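Local coordinates for OxsB protein (Bacillus megaterium, PDB 5UL4), which catalyses the oxidative ring contraction of dAMP to an oxetane aldehyde in oxetanocin A biosynthesis, using cobalamin, a [4Fe-4S] cluster and S-adenosylmethionine, at residues F320-H325 with E545-T550; I474-L479 with L541-I546; V537-A542 with M599-N604. One frame throughout, in Å; residues are numbered along the deposited sequence.

Interaction 1: F320-H325 with E545-T550; sequences FCPRDH and EILMNT. With SAM (S-adenosylmethionine), chain D; SF4 (iron/sulfur cluster), chain B.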
loop_
_atom_site.group_PDB
_atom_site.type_symbol
_atom_site.label_atom_id
_atom_site.label_comp_id
_atom_site.label_asym_id
_atom_site.label_seq_id
_atom_site.Cartn_x
_atom_site.Cartn_y
_atom_site.Cartn_z
ATOM N N PHE A 320 -6.408 -15.354 -6.441
ATOM C CA PHE A 320 -6.258 -14.135 -7.227
ATOM C C PHE A 320 -5.035 -13.298 -6.840
ATOM O O PHE A 320 -4.759 -12.288 -7.501
ATOM C CB PHE A 320 -7.527 -13.268 -7.088
ATOM C CG PHE A 320 -7.858 -12.912 -5.650
ATOM C CD1 PHE A 320 -7.258 -11.809 -5.026
ATOM C CD2 PHE A 320 -8.733 -13.701 -4.904
ATOM C CE1 PHE A 320 -7.542 -11.494 -3.693
ATOM C CE2 PHE A 320 -9.023 -13.392 -3.582
ATOM C CZ PHE A 320 -8.415 -12.279 -2.969
ATOM N N CYS A 321 -4.307 -13.678 -5.797
ATOM C CA CYS A 321 -3.216 -12.861 -5.253
ATOM C C CYS A 321 -1.854 -13.474 -5.598
ATOM O O CYS A 321 -1.439 -14.459 -4.971
ATOM C CB CYS A 321 -3.398 -12.755 -3.732
ATOM S SG CYS A 321 -2.223 -11.636 -2.844
ATOM N N PRO A 322 -1.100 -12.927 -6.554
ATOM C CA PRO A 322 0.178 -13.562 -6.922
ATOM C C PRO A 322 1.238 -13.343 -5.850
ATOM O O PRO A 322 1.338 -12.253 -5.284
ATOM C CB PRO A 322 0.561 -12.866 -8.230
ATOM C CG PRO A 322 -0.049 -11.500 -8.097
ATOM C CD PRO A 322 -1.343 -11.691 -7.297
ATOM N N ARG A 323 2.009 -14.401 -5.546
ATOM C CA ARG A 323 2.961 -14.351 -4.440
ATOM C C ARG A 323 4.428 -14.268 -4.886
ATOM O O ARG A 323 5.323 -14.255 -4.031
ATOM C CB ARG A 323 2.739 -15.549 -3.512
ATOM C CG ARG A 323 1.281 -15.638 -3.010
ATOM C CD ARG A 323 0.755 -14.276 -2.485
ATOM N NE ARG A 323 1.666 -13.736 -1.461
ATOM C CZ ARG A 323 1.667 -12.454 -1.078
ATOM N NH1 ARG A 323 2.541 -12.029 -0.162
ATOM N NH2 ARG A 323 0.815 -11.608 -1.626
ATOM N N ASP A 324 4.703 -14.163 -6.193
ATOM C CA ASP A 324 6.083 -14.304 -6.671
ATOM C C ASP A 324 6.953 -13.092 -6.322
ATOM O O ASP A 324 8.158 -13.239 -6.096
ATOM C CB ASP A 324 6.093 -14.534 -8.184
ATOM C CG ASP A 324 5.591 -15.919 -8.562
ATOM O OD1 ASP A 324 6.388 -16.885 -8.505
ATOM O OD2 ASP A 324 4.394 -16.041 -8.874
ATOM N N HIS A 325 6.375 -11.906 -6.272
ATOM C CA HIS A 325 7.123 -10.684 -5.973
ATOM C C HIS A 325 7.150 -10.394 -4.475
ATOM O O HIS A 325 8.186 -9.976 -3.926
ATOM C CB HIS A 325 6.501 -9.522 -6.753
ATOM C CG HIS A 325 7.145 -8.168 -6.518
ATOM N ND1 HIS A 325 8.460 -7.896 -6.829
ATOM C CD2 HIS A 325 6.628 -7.009 -6.047
ATOM C CE1 HIS A 325 8.728 -6.634 -6.542
ATOM N NE2 HIS A 325 7.635 -6.078 -6.061
ATOM N N GLU A 545 -10.039 -9.279 -11.390
ATOM C CA GLU A 545 -8.930 -9.026 -12.301
ATOM C C GLU A 545 -7.958 -10.192 -12.205
ATOM O O GLU A 545 -7.590 -10.613 -11.106
ATOM C CB GLU A 545 -8.209 -7.716 -11.978
ATOM C CG GLU A 545 -9.028 -6.476 -12.276
ATOM C CD GLU A 545 -8.327 -5.198 -11.832
ATOM O OE1 GLU A 545 -7.076 -5.116 -11.958
ATOM O OE2 GLU A 545 -9.033 -4.282 -11.350
ATOM N N ILE A 546 -7.564 -10.725 -13.346
ATOM C CA ILE A 546 -6.790 -11.959 -13.404
ATOM C C ILE A 546 -5.331 -11.558 -13.590
ATOM O O ILE A 546 -4.894 -11.261 -14.703
ATOM C CB ILE A 546 -7.307 -12.875 -14.515
ATOM C CG1 ILE A 546 -8.804 -13.107 -14.287
ATOM C CG2 ILE A 546 -6.527 -14.187 -14.543
ATOM C CD1 ILE A 546 -9.416 -14.253 -15.015
ATOM N N LEU A 547 -4.579 -11.503 -12.490
ATOM C CA LEU A 547 -3.195 -11.068 -12.568
ATOM C C LEU A 547 -2.306 -12.206 -13.062
ATOM O O LEU A 547 -2.690 -13.383 -13.061
ATOM C CB LEU A 547 -2.688 -10.565 -11.209
ATOM C CG LEU A 547 -3.369 -9.372 -10.532
ATOM C CD1 LEU A 547 -2.525 -8.874 -9.358
ATOM C CD2 LEU A 547 -3.622 -8.236 -11.519
ATOM N N MET A 548 -1.103 -11.836 -13.497
ATOM C CA MET A 548 -0.141 -12.826 -13.947
ATOM C C MET A 548 0.328 -13.668 -12.760
ATOM O O MET A 548 0.292 -13.233 -11.603
ATOM C CB MET A 548 1.064 -12.155 -14.621
ATOM C CG MET A 548 0.729 -11.219 -15.782
ATOM S SD MET A 548 2.159 -10.218 -16.295
ATOM C CE MET A 548 3.396 -11.501 -16.526
ATOM N N ASN A 549 0.763 -14.890 -13.060
ATOM C CA ASN A 549 1.377 -15.801 -12.093
ATOM C C ASN A 549 0.415 -16.262 -10.999
ATOM O O ASN A 549 0.867 -16.726 -9.942
ATOM C CB ASN A 549 2.625 -15.173 -11.445
ATOM C CG ASN A 549 3.728 -14.865 -12.453
ATOM O OD1 ASN A 549 3.964 -15.637 -13.385
ATOM N ND2 ASN A 549 4.411 -13.734 -12.264
ATOM N N THR A 550 -1.008 -16.162 -11.237
ATOM C CA THR A 550 -1.927 -16.536 -10.165
ATOM C C THR A 550 -2.471 -17.954 -10.341
ATOM O O THR A 550 -2.605 -18.446 -11.469
ATOM C CB THR A 550 -3.122 -15.585 -10.103
ATOM O OG1 THR A 550 -3.795 -15.576 -11.371
ATOM C CG2 THR A 550 -2.680 -14.194 -9.720
HETATM N N SAM D . -3.801 -8.932 1.087
HETATM C CA SAM D . -4.625 -7.861 1.642
HETATM C C SAM D . -5.533 -8.562 2.631
HETATM O O SAM D . -5.362 -9.757 2.860
HETATM O OXT SAM D . -6.421 -7.979 3.238
HETATM C CB SAM D . -5.402 -7.095 0.561
HETATM C CG SAM D . -5.381 -5.566 0.582
HETATM S SD SAM D . -5.818 -4.831 -1.033
HETATM C CE SAM D . -7.156 -3.647 -0.721
HETATM C "C5'" SAM D . -6.665 -6.219 -1.815
HETATM C "C4'" SAM D . -8.163 -6.057 -2.043
HETATM O "O4'" SAM D . -8.395 -5.620 -3.363
HETATM C "C3'" SAM D . -8.835 -7.410 -1.903
HETATM O "O3'" SAM D . -9.509 -7.518 -0.677
HETATM C "C2'" SAM D . -9.802 -7.496 -3.063
HETATM O "O2'" SAM D . -11.104 -7.166 -2.655
HETATM C "C1'" SAM D . -9.308 -6.457 -4.039
HETATM N N9 SAM D . -8.607 -7.188 -5.108
HETATM C C8 SAM D . -7.344 -7.716 -5.048
HETATM N N7 SAM D . -7.068 -8.317 -6.230
HETATM C C5 SAM D . -8.148 -8.188 -7.029
HETATM C C6 SAM D . -8.403 -8.609 -8.316
HETATM N N6 SAM D . -7.475 -9.275 -8.984
HETATM N N1 SAM D . -9.622 -8.324 -8.891
HETATM C C2 SAM D . -10.585 -7.622 -8.200
HETATM N N3 SAM D . -10.322 -7.206 -6.912
HETATM C C4 SAM D . -9.123 -7.486 -6.342
HETATM FE FE1 SF4 B . -4.224 -11.052 1.500
HETATM FE FE2 SF4 B . -4.720 -13.534 0.452
HETATM FE FE3 SF4 B . -2.889 -11.998 -0.782
HETATM FE FE4 SF4 B . -2.316 -13.076 1.657
HETATM S S1 SF4 B . -2.678 -14.226 -0.293
HETATM S S2 SF4 B . -1.945 -10.902 0.991
HETATM S S3 SF4 B . -4.367 -13.043 2.647
HETATM S S4 SF4 B . -5.133 -11.561 -0.556
HETATM O O HOH W 1 -5.845 -12.384 -10.057
HETATM O O HOH W 2 1.720 -16.856 -6.756
#

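Interaction 2: I474-L479 with L541-I546; sequences IMFDQL and LASMEI. With SAM (S-adenosylmethionine), chain D; EDO (1,2-ethanediol), chain O.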
loop_
_atom_site.group_PDB
_atom_site.type_symbol
_atom_site.label_atom_id
_atom_site.label_comp_id
_atom_site.label_asym_id
_atom_site.label_seq_id
_atom_site.Cartn_x
_atom_site.Cartn_y
_atom_site.Cartn_z
ATOM N N ILE A 474 -15.406 -9.007 -4.103
ATOM C CA ILE A 474 -15.305 -9.247 -5.537
ATOM C C ILE A 474 -16.555 -9.992 -5.983
ATOM O O ILE A 474 -16.602 -11.225 -5.938
ATOM C CB ILE A 474 -14.034 -10.043 -5.881
ATOM C CG1 ILE A 474 -12.835 -9.433 -5.139
ATOM C CG2 ILE A 474 -13.821 -10.023 -7.387
ATOM C CD1 ILE A 474 -11.560 -10.298 -5.216
ATOM N N MET A 475 -17.557 -9.237 -6.401
ATOM C CA MET A 475 -18.880 -9.781 -6.679
ATOM C C MET A 475 -18.845 -10.791 -7.830
ATOM O O MET A 475 -19.374 -11.902 -7.712
ATOM C CB MET A 475 -19.824 -8.618 -6.976
ATOM C CG MET A 475 -21.204 -9.018 -7.542
ATOM S SD MET A 475 -22.169 -9.997 -6.364
ATOM C CE MET A 475 -22.647 -8.759 -5.145
ATOM N N PHE A 476 -18.186 -10.434 -8.930
ATOM C CA PHE A 476 -18.170 -11.218 -10.163
ATOM C C PHE A 476 -16.811 -11.875 -10.368
ATOM O O PHE A 476 -15.774 -11.226 -10.209
ATOM C CB PHE A 476 -18.480 -10.330 -11.372
ATOM C CG PHE A 476 -19.802 -9.632 -11.297
ATOM C CD1 PHE A 476 -20.964 -10.280 -11.694
ATOM C CD2 PHE A 476 -19.881 -8.303 -10.894
ATOM C CE1 PHE A 476 -22.188 -9.644 -11.654
ATOM C CE2 PHE A 476 -21.118 -7.649 -10.851
ATOM C CZ PHE A 476 -22.274 -8.318 -11.237
ATOM N N ASP A 477 -16.804 -13.170 -10.715
ATOM C CA ASP A 477 -15.576 -13.767 -11.220
ATOM C C ASP A 477 -15.896 -14.661 -12.415
ATOM O O ASP A 477 -17.012 -15.171 -12.551
ATOM C CB ASP A 477 -14.804 -14.556 -10.161
ATOM C CG ASP A 477 -15.504 -15.822 -9.744
ATOM O OD1 ASP A 477 -16.620 -15.728 -9.213
ATOM O OD2 ASP A 477 -14.901 -16.910 -9.902
ATOM N N GLN A 478 -14.879 -14.842 -13.266
ATOM C CA GLN A 478 -15.090 -15.330 -14.629
ATOM C C GLN A 478 -15.479 -16.797 -14.669
ATOM O O GLN A 478 -16.144 -17.230 -15.619
ATOM C CB GLN A 478 -13.825 -15.092 -15.458
ATOM C CG GLN A 478 -13.609 -13.619 -15.829
ATOM C CD GLN A 478 -12.922 -12.810 -14.733
ATOM O OE1 GLN A 478 -12.685 -13.302 -13.630
ATOM N NE2 GLN A 478 -12.584 -11.568 -15.046
ATOM N N LEU A 479 -15.100 -17.576 -13.661
ATOM C CA LEU A 479 -15.433 -18.999 -13.637
ATOM C C LEU A 479 -16.769 -19.289 -12.970
ATOM O O LEU A 479 -17.150 -20.463 -12.865
ATOM C CB LEU A 479 -14.314 -19.794 -12.941
ATOM C CG LEU A 479 -12.960 -19.688 -13.630
ATOM C CD1 LEU A 479 -11.865 -20.374 -12.826
ATOM C CD2 LEU A 479 -13.031 -20.266 -15.024
ATOM N N LEU A 541 -19.920 -3.683 -6.693
ATOM C CA LEU A 541 -20.111 -4.359 -7.977
ATOM C C LEU A 541 -18.791 -4.702 -8.658
ATOM O O LEU A 541 -18.703 -4.679 -9.888
ATOM C CB LEU A 541 -20.977 -3.514 -8.919
ATOM C CG LEU A 541 -22.290 -2.994 -8.337
ATOM C CD1 LEU A 541 -22.985 -2.051 -9.333
ATOM C CD2 LEU A 541 -23.196 -4.120 -7.957
ATOM N N ALA A 542 -17.749 -5.000 -7.881
ATOM C CA ALA A 542 -16.432 -5.227 -8.457
ATOM C C ALA A 542 -16.351 -6.586 -9.158
ATOM O O ALA A 542 -17.000 -7.558 -8.753
ATOM C CB ALA A 542 -15.347 -5.145 -7.386
ATOM N N SER A 543 -15.488 -6.649 -10.176
ATOM C CA SER A 543 -15.204 -7.866 -10.932
ATOM C C SER A 543 -13.753 -8.295 -10.778
ATOM O O SER A 543 -12.842 -7.464 -10.628
ATOM C CB SER A 543 -15.495 -7.684 -12.432
ATOM O OG SER A 543 -16.878 -7.598 -12.665
ATOM N N MET A 544 -13.534 -9.610 -10.855
ATOM C CA MET A 544 -12.191 -10.158 -10.719
ATOM C C MET A 544 -11.247 -9.636 -11.799
ATOM O O MET A 544 -11.594 -9.584 -12.981
ATOM C CB MET A 544 -12.236 -11.687 -10.793
ATOM C CG MET A 544 -10.857 -12.332 -10.746
ATOM S SD MET A 544 -10.084 -12.160 -9.144
ATOM C CE MET A 544 -11.104 -13.259 -8.175
ATOM N N GLU A 545 -10.039 -9.279 -11.390
ATOM C CA GLU A 545 -8.930 -9.026 -12.301
ATOM C C GLU A 545 -7.958 -10.192 -12.205
ATOM O O GLU A 545 -7.590 -10.613 -11.106
ATOM C CB GLU A 545 -8.209 -7.716 -11.978
ATOM C CG GLU A 545 -9.028 -6.476 -12.276
ATOM C CD GLU A 545 -8.327 -5.198 -11.832
ATOM O OE1 GLU A 545 -7.076 -5.116 -11.958
ATOM O OE2 GLU A 545 -9.033 -4.282 -11.350
ATOM N N ILE A 546 -7.564 -10.725 -13.346
ATOM C CA ILE A 546 -6.790 -11.959 -13.404
ATOM C C ILE A 546 -5.331 -11.558 -13.590
ATOM O O ILE A 546 -4.894 -11.261 -14.703
ATOM C CB ILE A 546 -7.307 -12.875 -14.515
ATOM C CG1 ILE A 546 -8.804 -13.107 -14.287
ATOM C CG2 ILE A 546 -6.527 -14.187 -14.543
ATOM C CD1 ILE A 546 -9.416 -14.253 -15.015
HETATM N N SAM D . -3.801 -8.932 1.087
HETATM C CA SAM D . -4.625 -7.861 1.642
HETATM C C SAM D . -5.533 -8.562 2.631
HETATM O O SAM D . -5.362 -9.757 2.860
HETATM O OXT SAM D . -6.421 -7.979 3.238
HETATM C CB SAM D . -5.402 -7.095 0.561
HETATM C CG SAM D . -5.381 -5.566 0.582
HETATM S SD SAM D . -5.818 -4.831 -1.033
HETATM C CE SAM D . -7.156 -3.647 -0.721
HETATM C "C5'" SAM D . -6.665 -6.219 -1.815
HETATM C "C4'" SAM D . -8.163 -6.057 -2.043
HETATM O "O4'" SAM D . -8.395 -5.620 -3.363
HETATM C "C3'" SAM D . -8.835 -7.410 -1.903
HETATM O "O3'" SAM D . -9.509 -7.518 -0.677
HETATM C "C2'" SAM D . -9.802 -7.496 -3.063
HETATM O "O2'" SAM D . -11.104 -7.166 -2.655
HETATM C "C1'" SAM D . -9.308 -6.457 -4.039
HETATM N N9 SAM D . -8.607 -7.188 -5.108
HETATM C C8 SAM D . -7.344 -7.716 -5.048
HETATM N N7 SAM D . -7.068 -8.317 -6.230
HETATM C C5 SAM D . -8.148 -8.188 -7.029
HETATM C C6 SAM D . -8.403 -8.609 -8.316
HETATM N N6 SAM D . -7.475 -9.275 -8.984
HETATM N N1 SAM D . -9.622 -8.324 -8.891
HETATM C C2 SAM D . -10.585 -7.622 -8.200
HETATM N N3 SAM D . -10.322 -7.206 -6.912
HETATM C C4 SAM D . -9.123 -7.486 -6.342
HETATM C C1 EDO O . -22.799 -4.944 -3.851
HETATM O O1 EDO O . -23.469 -4.600 -2.630
HETATM C C2 EDO O . -21.308 -5.030 -3.548
HETATM O O2 EDO O . -20.652 -5.557 -4.693
#

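Interaction 3: V537-A542 with M599-N604; sequences VSYMLA and MWIDSN. With EDO (1,2-ethanediol), chain O; EDO (1,2-ethanediol), chain M.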
loop_
_atom_site.group_PDB
_atom_site.type_symbol
_atom_site.label_atom_id
_atom_site.label_comp_id
_atom_site.label_asym_id
_atom_site.label_seq_id
_atom_site.Cartn_x
_atom_site.Cartn_y
_atom_site.Cartn_z
ATOM N N VAL A 537 -18.467 -1.895 1.949
ATOM C CA VAL A 537 -17.739 -2.445 0.816
ATOM C C VAL A 537 -16.883 -1.360 0.188
ATOM O O VAL A 537 -17.356 -0.249 -0.086
ATOM C CB VAL A 537 -18.724 -3.066 -0.193
ATOM C CG1 VAL A 537 -18.047 -3.363 -1.517
ATOM C CG2 VAL A 537 -19.306 -4.325 0.395
ATOM N N SER A 538 -15.613 -1.686 -0.058
ATOM C CA SER A 538 -14.675 -0.721 -0.623
ATOM C C SER A 538 -15.095 -0.271 -2.027
ATOM O O SER A 538 -15.121 0.928 -2.333
ATOM C CB SER A 538 -13.278 -1.347 -0.643
ATOM O OG SER A 538 -12.319 -0.450 -1.163
ATOM N N TYR A 539 -15.434 -1.219 -2.898
ATOM C CA TYR A 539 -15.764 -0.907 -4.286
ATOM C C TYR A 539 -16.959 -1.763 -4.665
ATOM O O TYR A 539 -16.843 -2.990 -4.725
ATOM C CB TYR A 539 -14.573 -1.178 -5.207
ATOM C CG TYR A 539 -14.736 -0.734 -6.647
ATOM C CD1 TYR A 539 -15.410 -1.530 -7.571
ATOM C CD2 TYR A 539 -14.181 0.460 -7.094
ATOM C CE1 TYR A 539 -15.550 -1.139 -8.888
ATOM C CE2 TYR A 539 -14.314 0.861 -8.421
ATOM C CZ TYR A 539 -14.999 0.059 -9.312
ATOM O OH TYR A 539 -15.117 0.461 -10.625
ATOM N N MET A 540 -18.099 -1.124 -4.912
ATOM C CA MET A 540 -19.324 -1.864 -5.196
ATOM C C MET A 540 -19.290 -2.504 -6.584
ATOM O O MET A 540 -18.712 -1.966 -7.530
ATOM C CB MET A 540 -20.523 -0.935 -5.073
ATOM C CG MET A 540 -20.689 -0.354 -3.690
ATOM S SD MET A 540 -21.470 -1.486 -2.548
ATOM C CE MET A 540 -23.125 -1.484 -3.250
ATOM N N LEU A 541 -19.920 -3.683 -6.693
ATOM C CA LEU A 541 -20.111 -4.359 -7.977
ATOM C C LEU A 541 -18.791 -4.702 -8.658
ATOM O O LEU A 541 -18.703 -4.679 -9.888
ATOM C CB LEU A 541 -20.977 -3.514 -8.919
ATOM C CG LEU A 541 -22.290 -2.994 -8.337
ATOM C CD1 LEU A 541 -22.985 -2.051 -9.333
ATOM C CD2 LEU A 541 -23.196 -4.120 -7.957
ATOM N N ALA A 542 -17.749 -5.000 -7.881
ATOM C CA ALA A 542 -16.432 -5.227 -8.457
ATOM C C ALA A 542 -16.351 -6.586 -9.158
ATOM O O ALA A 542 -17.000 -7.558 -8.753
ATOM C CB ALA A 542 -15.347 -5.145 -7.386
ATOM N N MET A 599 -20.644 -0.460 -16.828
ATOM C CA MET A 599 -21.273 0.660 -17.528
ATOM C C MET A 599 -22.063 1.543 -16.570
ATOM O O MET A 599 -22.054 2.774 -16.696
ATOM C CB MET A 599 -22.192 0.130 -18.640
ATOM C CG MET A 599 -21.437 -0.675 -19.666
ATOM S SD MET A 599 -22.503 -1.342 -20.978
ATOM C CE MET A 599 -22.280 -0.055 -22.185
ATOM N N TRP A 600 -22.771 0.932 -15.624
ATOM C CA TRP A 600 -23.420 1.691 -14.564
ATOM C C TRP A 600 -22.426 2.604 -13.854
ATOM O O TRP A 600 -22.657 3.808 -13.711
ATOM C CB TRP A 600 -24.054 0.727 -13.576
ATOM C CG TRP A 600 -24.702 1.361 -12.385
ATOM C CD1 TRP A 600 -24.150 1.543 -11.134
ATOM C CD2 TRP A 600 -26.034 1.871 -12.313
ATOM N NE1 TRP A 600 -25.072 2.129 -10.299
ATOM C CE2 TRP A 600 -26.231 2.343 -10.997
ATOM C CE3 TRP A 600 -27.087 1.962 -13.228
ATOM C CZ2 TRP A 600 -27.433 2.906 -10.584
ATOM C CZ3 TRP A 600 -28.276 2.513 -12.811
ATOM C CH2 TRP A 600 -28.444 2.976 -11.503
ATOM N N ILE A 601 -21.299 2.041 -13.423
ATOM C CA ILE A 601 -20.273 2.830 -12.739
ATOM C C ILE A 601 -19.777 3.964 -13.630
ATOM O O ILE A 601 -19.684 5.119 -13.198
ATOM C CB ILE A 601 -19.127 1.910 -12.289
ATOM C CG1 ILE A 601 -19.633 0.988 -11.180
ATOM C CG2 ILE A 601 -17.888 2.734 -11.842
ATOM C CD1 ILE A 601 -18.700 -0.187 -10.871
ATOM N N ASP A 602 -19.487 3.666 -14.898
ATOM C CA ASP A 602 -19.023 4.704 -15.807
ATOM C C ASP A 602 -20.069 5.806 -15.970
ATOM O O ASP A 602 -19.722 6.988 -16.062
ATOM C CB ASP A 602 -18.672 4.100 -17.167
ATOM C CG ASP A 602 -17.421 3.230 -17.121
ATOM O OD1 ASP A 602 -16.677 3.275 -16.107
ATOM O OD2 ASP A 602 -17.175 2.514 -18.116
ATOM N N SER A 603 -21.348 5.436 -15.980
ATOM C CA SER A 603 -22.408 6.408 -16.228
ATOM C C SER A 603 -22.632 7.353 -15.054
ATOM O O SER A 603 -23.158 8.458 -15.254
ATOM C CB SER A 603 -23.715 5.688 -16.566
ATOM O OG SER A 603 -24.235 4.991 -15.445
ATOM N N ASN A 604 -22.258 6.954 -13.840
ATOM C CA ASN A 604 -22.459 7.794 -12.666
ATOM C C ASN A 604 -21.176 8.429 -12.172
ATOM O O ASN A 604 -21.212 9.183 -11.190
ATOM C CB ASN A 604 -23.087 6.988 -11.528
ATOM C CG ASN A 604 -24.455 6.459 -11.878
ATOM O OD1 ASN A 604 -25.281 7.176 -12.437
ATOM N ND2 ASN A 604 -24.712 5.198 -11.539
HETATM C C1 EDO O . -22.799 -4.944 -3.851
HETATM O O1 EDO O . -23.469 -4.600 -2.630
HETATM C C2 EDO O . -21.308 -5.030 -3.548
HETATM O O2 EDO O . -20.652 -5.557 -4.693
HETATM C C1 EDO M . -19.017 3.578 -3.465
HETATM O O1 EDO M . -20.453 3.444 -3.524
HETATM C C2 EDO M . -18.331 2.208 -3.550
HETATM O O2 EDO M . -18.284 1.697 -4.898
#

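Interaction 1: F320-H325 with E545-T550
P322 packs its ring against the turn of L547-T550. Its CD lies 3.7 Å from L547 CD1, and the leucine branch crosses the proline ring obliquely. T550 lies alongside that ring and points the same way, placing CG2 3.7 Å from P322 CD. Across the ring, P322 CB meets the carbonyl M548 O at 3.4 Å. A compact, apolar ring suits this buried place. T550 divides its two branches: with OG1 lodged between its own N and C (chi1 57°), the hydroxyl reaches back to L547 O at 3.0 Å, while the methyl is left for P322 and for F320 O. The same OG1 also caps the start of helix 551-562, and the type II turn puts N549 at a position with positive phi, which asparagine tolerates well. Segment 320-325 holds the last cysteine of the cluster-binding motif of the radical SAM fold, C313-C318-C321. C321 SG ligates an iron of the [4Fe-4S] cluster at 2.2 Å, and S-adenosylmethionine chelates another iron through its N and O. One residue earlier, the F320 ring lies obliquely beside the adenine, CD1 being 3.7 Å from SAM N7. Within these segments the backbone of E545 pairs with the adenine: E545 N donates to SAM N1 (2.7 Å), and SAM N6 donates to E545 O. A water bonded to F320 O, E545 O and L547 N ties the two segments together there. At the other end D324 OD2 approaches N549 CB to 3.2 Å, its carboxylate plane turned 62° from the N549 amide; the salt bridge of D324 is made by OD1 with R328.

Interaction 2: I474-L479 with L541-I546
F476 O accepts a hydrogen bond from M544 N at 2.8 Å, and the CA-H of S543 adds a weaker contact to the same oxygen. The return bond runs from F476 N to A542 O (3.1 Å). One residue bonded to both neighbours of S543 is the pattern of a parallel bridge, here a single one. The bridge lies just beyond strand 468-473, an outermost strand of the partial TIM barrel sheet of the radical SAM domain. Q478 is bent at chi2 (84°), which turns its amide across the M544 chain: NE2 donates to M544 O at 3.0 Å, close to its own amide plane but from above the carbonyl plane, off the lone pairs. The F476 ring has M475 CG over one face and presents an edge to L541 O, while helix 588-616 packs on it through L593, S594 and C597. S543 OG, close to F476 CB, has its hydrogen bond with S594. D477 turns its carboxylate away from the bridge to R445 and Y552. Branched I474 serves two neighbours: CG2 packs on the backbone at M544 N (3.5 Å), and CD1 lies 3.7 Å from SAM N3, against the adenine. M544 SD, too, borders the adenine. Q478 OE1, buried without a polar partner, lies against carbon instead, 3.3 Å from M544 CB.

Interaction 3: V537-A542 with M599-N604
I601 meets the loop through its CD1 methyl, which comes 3.6 Å from Y539 OH and 3.8 Å from Y539 CE1. The methyl comes in at a slant to the ring, at its phenol end; as Y539 was modelled in two conformers, this describes one of them. The same methyl lies 3.8 Å from the carbonyl M540 O and touches L541 CB more loosely. Its reach comes from an extended chain: CG1 stands beside the backbone N and chi2 is 167°, carrying CD1 out from the helix. One residue earlier W600 offers CD1 of its indole to L541 CD1 at 4.2 Å.

What sets these groups in place lies behind each. On the loop side a type II turn from Y539 to A542 puts L541 at the third position with positive phi (61°), a conformation less common outside glycine, asparagine and aspartate. V537 O is held by R634, and S538 is bonded through its backbone to I471 of strand 468-473. On the helix side, S603 OG donates to W600 O at 2.6 Å. N604 ND2 stands 3.2 Å above one face of the indole, toward its rim, while N604 OD1 bonds to W728. The W600 ring is fixed by S637 at NE1 and meets the W693 ring at about 50°. Helix 588-616 is thus tied into the helices that follow it, probably as part of the C-terminal helix bundle, and the loop rests on it from the radical SAM side. In the crystal the amides M540 N and L541 N donate to ethanediol, probably from the crystallisation liquor. With no hydrogen bond crossing between the two segments, their contact rests on van der Waals packing, mostly of apolar groups, round the I601 methyl, which sets no fixed bonding geometry.

How the interactions relate
The stretch 537-550 runs through all three contacts, meeting in turn helix 588-616, the chain after strand 468-473 and the cluster-binding loop. Interactions 1 and 2 are buried, share E545 and I546, and border S-adenosylmethionine; they touch where M544 SD packs on F320 CB. Interaction 3 lies at the surface and overlaps interaction 2 at L541 and A542. Chemistry follows place: direct backbone bonds dominate at the barrel edge in interaction 2, whereas interaction 1 combines apolar packing with water bridges, next to a cysteine that ligates the cluster. Interaction 3, farther from the cofactors, is sparse and apolar, and buries the least area.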